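Local atomic coordinates of intramolecular trans-sialidase (Macrobdella decora, PDB entry 3SLI), a protein that cleaves sialic acid from sialoglycoconjugates by an intramolecular transfer, releasing 2,7-anhydro-Neu5Ac instead of free sialic acid. Residues 36-41 against 180-185; 112-117 against 189-194. All coordinates share one frame; numbering follows the deposited sequence.

Interaction 1. Residues 36-41 against 180-185; sequences QGTIIL and NALSDE
Gln-36 meets Asn-180 and Ala-181 with the amide at the end of its side chain. CG lies between the backbone N and the carbonyl carbon (chi1 64°), and the chain beyond it is extended, which carries the amide across to the other segment. NE2 comes to 3.8 Å from Asn-180 CA. A water accepts a bond from Gln-36 NE2 at 2.9 Å and another from Ala-181 N at 2.9 Å, so it bridges the two segments. The main partner of Gln-36 OE1 is the backbone N of Ala-119. With both ends of the amide engaged, its rotation is restricted. At Gly-37 the backbone runs close beside Asn-180, with Gly-37 C 3.6 Å from Asn-180 O. At these backbone angles a CB would be jammed against the carbonyl O of Gln-36, which by itself calls for glycine. Thr-38 carries the centre of the contact. Its hydroxyl gives a proton to Asn-180 O (OG1 to O 2.8 Å), in the carbonyl plane and on a lone pair, with a C=O...OG1 angle of 136°. The same OG1 accepts from Leu-182 N at 3.0 Å, in a nearly straight hydrogen bond (N-H...OG1 164°). One hydroxyl thus ties together the backbone on both sides of Ala-181. Farther along, Ile-39 faces Phe-55 inside the domain, whereas Ile-40 packs on Ala-190 and Thr-191. Just after Leu-182 the chain reaches Ser-183, the N-cap of helix 184-191. The arrangement joins a sheet strand to the turn leading into a short helix on the sheet's outer face, within a concanavalin-like beta-sandwich domain.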
loop_
_atom_site.group_PDB
_atom_site.type_symbol
_atom_site.label_atom_id
_atom_site.label_comp_id
_atom_site.label_asym_id
_atom_site.label_seq_id
_atom_site.Cartn_x
_atom_site.Cartn_y
_atom_site.Cartn_z
ATOM N N GLN A 36 -34.790 9.772 -11.502
ATOM C CA GLN A 36 -33.516 9.070 -11.682
ATOM C C GLN A 36 -32.647 9.995 -12.535
ATOM O O GLN A 36 -33.014 11.150 -12.766
ATOM C CB GLN A 36 -33.723 7.763 -12.433
ATOM C CG GLN A 36 -34.216 7.965 -13.850
ATOM C CD GLN A 36 -33.819 6.829 -14.753
ATOM O OE1 GLN A 36 -33.499 5.734 -14.286
ATOM N NE2 GLN A 36 -33.807 7.085 -16.057
ATOM N N GLY A 37 -31.496 9.509 -12.995
ATOM C CA GLY A 37 -30.653 10.348 -13.826
ATOM C C GLY A 37 -29.159 10.163 -13.662
ATOM O O GLY A 37 -28.703 9.239 -12.990
ATOM N N THR A 38 -28.398 11.070 -14.262
ATOM C CA THR A 38 -26.942 11.027 -14.203
ATOM C C THR A 38 -26.400 12.445 -14.087
ATOM O O THR A 38 -26.889 13.358 -14.750
ATOM C CB THR A 38 -26.337 10.402 -15.496
ATOM O OG1 THR A 38 -26.984 9.153 -15.787
ATOM C CG2 THR A 38 -24.840 10.152 -15.316
ATOM N N ILE A 39 -25.423 12.645 -13.210
ATOM C CA ILE A 39 -24.805 13.955 -13.061
ATOM C C ILE A 39 -23.316 13.762 -13.242
ATOM O O ILE A 39 -22.724 12.852 -12.661
ATOM C CB ILE A 39 -25.030 14.608 -11.670
ATOM C CG1 ILE A 39 -26.518 14.861 -11.410
ATOM C CG2 ILE A 39 -24.273 15.928 -11.592
ATOM C CD1 ILE A 39 -27.195 13.745 -10.659
ATOM N N ILE A 40 -22.728 14.564 -14.110
ATOM C CA ILE A 40 -21.301 14.483 -14.330
ATOM C C ILE A 40 -20.737 15.885 -14.280
ATOM O O ILE A 40 -21.289 16.815 -14.879
ATOM C CB ILE A 40 -20.939 13.745 -15.657
ATOM C CG1 ILE A 40 -19.473 13.987 -16.012
ATOM C CG2 ILE A 40 -21.852 14.158 -16.782
ATOM C CD1 ILE A 40 -18.867 12.849 -16.752
ATOM N N LEU A 41 -19.679 16.061 -13.500
ATOM C CA LEU A 41 -19.075 17.369 -13.396
ATOM C C LEU A 41 -17.574 17.366 -13.198
ATOM O O LEU A 41 -16.994 16.418 -12.661
ATOM C CB LEU A 41 -19.763 18.228 -12.326
ATOM C CG LEU A 41 -19.769 17.943 -10.826
ATOM C CD1 LEU A 41 -20.173 19.233 -10.133
ATOM C CD2 LEU A 41 -20.744 16.832 -10.464
ATOM N N ASN A 180 -31.747 10.559 -17.977
ATOM C CA ASN A 180 -31.499 9.148 -18.259
ATOM C C ASN A 180 -30.239 8.612 -17.569
ATOM O O ASN A 180 -29.338 9.376 -17.205
ATOM C CB ASN A 180 -31.402 8.929 -19.779
ATOM C CG ASN A 180 -30.373 9.831 -20.439
ATOM O OD1 ASN A 180 -30.470 11.051 -20.372
ATOM N ND2 ASN A 180 -29.387 9.231 -21.090
ATOM N N ALA A 181 -30.179 7.298 -17.388
ATOM C CA ALA A 181 -29.025 6.667 -16.750
ATOM C C ALA A 181 -28.000 6.235 -17.804
ATOM O O ALA A 181 -28.237 5.287 -18.555
ATOM C CB ALA A 181 -29.482 5.469 -15.914
ATOM N N LEU A 182 -26.880 6.948 -17.882
ATOM C CA LEU A 182 -25.832 6.616 -18.849
ATOM C C LEU A 182 -25.163 5.302 -18.426
ATOM O O LEU A 182 -25.272 4.898 -17.278
ATOM C CB LEU A 182 -24.801 7.750 -18.949
ATOM C CG LEU A 182 -25.271 9.139 -19.409
ATOM C CD1 LEU A 182 -24.092 10.091 -19.492
ATOM C CD2 LEU A 182 -25.957 9.064 -20.762
ATOM N N SER A 183 -24.516 4.609 -19.357
ATOM C CA SER A 183 -23.870 3.339 -19.024
ATOM C C SER A 183 -22.564 3.565 -18.270
ATOM O O SER A 183 -21.959 4.635 -18.367
ATOM C CB SER A 183 -23.592 2.510 -20.284
ATOM O OG SER A 183 -22.583 3.104 -21.093
ATOM N N ASP A 184 -22.114 2.537 -17.554
ATOM C CA ASP A 184 -20.864 2.617 -16.799
ATOM C C ASP A 184 -19.718 2.939 -17.754
ATOM O O ASP A 184 -18.826 3.727 -17.438
ATOM C CB ASP A 184 -20.581 1.292 -16.081
ATOM C CG ASP A 184 -21.607 0.970 -14.994
ATOM O OD1 ASP A 184 -22.356 1.873 -14.558
ATOM O OD2 ASP A 184 -21.659 -0.200 -14.570
ATOM N N GLU A 185 -19.800 2.379 -18.958
ATOM C CA GLU A 185 -18.797 2.576 -19.993
ATOM C C GLU A 185 -18.674 4.056 -20.360
ATOM O O GLU A 185 -17.571 4.611 -20.405
ATOM C CB GLU A 185 -19.155 1.727 -21.222
ATOM C CG GLU A 185 -19.140 0.193 -20.988
ATOM C CD GLU A 185 -20.159 -0.319 -19.938
ATOM O OE1 GLU A 185 -21.350 0.082 -19.973
ATOM O OE2 GLU A 185 -19.760 -1.149 -19.081
HETATM O O HOH W 1 -32.444 5.758 -18.303
#

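Interaction 2. Residues 112-117 against 189-194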
loop_
_atom_site.group_PDB
_atom_site.type_symbol
_atom_site.label_atom_id
_atom_site.label_comp_id
_atom_site.label_asym_id
_atom_site.label_seq_id
_atom_site.Cartn_x
_atom_site.Cartn_y
_atom_site.Cartn_z
ATOM N N THR A 112 -12.799 14.808 -12.398
ATOM C CA THR A 112 -14.059 14.618 -13.099
ATOM C C THR A 112 -14.793 13.489 -12.398
ATOM O O THR A 112 -14.275 12.373 -12.271
ATOM C CB THR A 112 -13.824 14.294 -14.590
ATOM O OG1 THR A 112 -12.847 15.201 -15.125
ATOM C CG2 THR A 112 -15.132 14.445 -15.382
ATOM N N VAL A 113 -16.003 13.785 -11.930
ATOM C CA VAL A 113 -16.806 12.811 -11.199
ATOM C C VAL A 113 -18.201 12.619 -11.803
ATOM O O VAL A 113 -18.658 13.443 -12.605
ATOM C CB VAL A 113 -16.929 13.234 -9.703
ATOM C CG1 VAL A 113 -15.553 13.536 -9.147
ATOM C CG2 VAL A 113 -17.834 14.461 -9.551
ATOM N N ALA A 114 -18.869 11.541 -11.402
ATOM C CA ALA A 114 -20.206 11.238 -11.894
ATOM C C ALA A 114 -20.995 10.370 -10.936
ATOM O O ALA A 114 -20.447 9.492 -10.265
ATOM C CB ALA A 114 -20.137 10.543 -13.260
ATOM N N LEU A 115 -22.290 10.642 -10.863
ATOM C CA LEU A 115 -23.186 9.852 -10.046
ATOM C C LEU A 115 -24.278 9.376 -10.991
ATOM O O LEU A 115 -24.861 10.171 -11.736
ATOM C CB LEU A 115 -23.823 10.670 -8.922
ATOM C CG LEU A 115 -24.976 9.840 -8.352
ATOM C CD1 LEU A 115 -24.458 8.852 -7.323
ATOM C CD2 LEU A 115 -26.055 10.720 -7.799
ATOM N N LYS A 116 -24.549 8.086 -10.950
ATOM C CA LYS A 116 -25.578 7.491 -11.778
ATOM C C LYS A 116 -26.668 6.920 -10.862
ATOM O O LYS A 116 -26.376 6.118 -9.965
ATOM C CB LYS A 116 -24.943 6.390 -12.629
ATOM C CG LYS A 116 -25.896 5.479 -13.368
ATOM C CD LYS A 116 -25.074 4.389 -14.034
ATOM C CE LYS A 116 -25.937 3.345 -14.671
ATOM N NZ LYS A 116 -25.084 2.384 -15.423
ATOM N N ALA A 117 -27.901 7.397 -11.043
ATOM C CA ALA A 117 -29.057 6.933 -10.268
ATOM C C ALA A 117 -29.933 6.171 -11.262
ATOM O O ALA A 117 -30.694 6.762 -12.030
ATOM C CB ALA A 117 -29.817 8.117 -9.662
ATOM N N GLN A 189 -15.410 6.481 -19.369
ATOM C CA GLN A 189 -14.846 7.264 -20.460
ATOM C C GLN A 189 -14.907 8.772 -20.152
ATOM O O GLN A 189 -13.890 9.470 -20.211
ATOM C CB GLN A 189 -15.620 6.947 -21.744
ATOM C CG GLN A 189 -15.088 7.604 -22.999
ATOM C CD GLN A 189 -13.789 6.990 -23.463
ATOM O OE1 GLN A 189 -13.611 5.769 -23.417
ATOM N NE2 GLN A 189 -12.869 7.833 -23.918
ATOM N N ALA A 190 -16.094 9.263 -19.799
ATOM C CA ALA A 190 -16.287 10.676 -19.488
ATOM C C ALA A 190 -15.413 11.181 -18.339
ATOM O O ALA A 190 -14.797 12.245 -18.448
ATOM C CB ALA A 190 -17.746 10.948 -19.180
ATOM N N THR A 191 -15.372 10.434 -17.238
ATOM C CA THR A 191 -14.571 10.849 -16.084
ATOM C C THR A 191 -13.068 10.592 -16.255
ATOM O O THR A 191 -12.252 11.273 -15.639
ATOM C CB THR A 191 -15.076 10.218 -14.749
ATOM O OG1 THR A 191 -14.947 8.793 -14.790
ATOM C CG2 THR A 191 -16.541 10.595 -14.486
ATOM N N GLY A 192 -12.713 9.652 -17.130
ATOM C CA GLY A 192 -11.315 9.324 -17.370
ATOM C C GLY A 192 -10.493 10.397 -18.061
ATOM O O GLY A 192 -9.294 10.219 -18.293
ATOM N N VAL A 193 -11.123 11.524 -18.374
ATOM C CA VAL A 193 -10.435 12.615 -19.039
ATOM C C VAL A 193 -9.412 13.311 -18.127
ATOM O O VAL A 193 -8.584 14.103 -18.593
ATOM C CB VAL A 193 -11.452 13.621 -19.628
ATOM C CG1 VAL A 193 -11.995 14.552 -18.555
ATOM C CG2 VAL A 193 -10.826 14.387 -20.771
ATOM N N THR A 194 -9.488 13.045 -16.826
ATOM C CA THR A 194 -8.536 13.622 -15.882
ATOM C C THR A 194 -7.971 12.520 -14.991
ATOM O O THR A 194 -8.712 11.853 -14.271
ATOM C CB THR A 194 -9.168 14.727 -14.983
ATOM O OG1 THR A 194 -10.384 14.244 -14.392
ATOM C CG2 THR A 194 -9.425 16.003 -15.776
#
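The peptide group between Thr-112 and Val-113 has the oxygen end of one face covered by Thr-191. Thr-191 CB stands 3.4 Å from Thr-112 O, above the peptide plane, and CG2 lies beside it at 3.6 Å from the same oxygen. The edges of the strand carry sheet bonds, Thr-112 with Asn-129 and Val-113 with Leu-41, and Asn-129 OD1 also hydrogen-bonds to Thr-112 N and to Thr-194 OG1. Thr-191 CG2 also reaches Ala-114 CB at 3.8 Å. The hydroxyl of Thr-191 is turned to other partners, Leu-187 O and Gly-130 N. Thr-191 ends helix 184-191, which lies against the sheet face turned away from the second sheet of this lectin-like sandwich. Thr-112 has its CG2 anti to the backbone N, where it packs 3.7 Å from Thr-191 CA. Its OG1 is turned toward the type I turn of residues 191-194. There it lies 2.7 Å from Thr-194 OG1, in a hydrogen bond whose proton is not settled. The two threonine side chains cross at about a right angle. Val-193 CG1 touches the hydroxyl of Thr-112, 3.6 Å from OG1.

Interactions 1 and 2 lie about 9 Å apart, centre to centre, at the two ends of helix 184-191. The first holds the turn before the helix, the second its last turn and the loop after it. The strands beneath are neighbours in one sheet: Gly-37 O lies 2.8 Å from Ala-117 N, and Ile-39 O lies 2.9 Å from Leu-115 N, both probable hydrogen bonds. Lys-116 of interaction 2 reaches the helix start in interaction 1. Its NZ forms a salt bridge with Asp-184 OD1 and a weak hydrogen bond with Leu-182 O, and CE lies 3.1 Å from that oxygen. Both contacts belong to the lectin-like N-terminal domain, not to the beta-propeller, which holds the 2,7-anhydro-Neu5Ac.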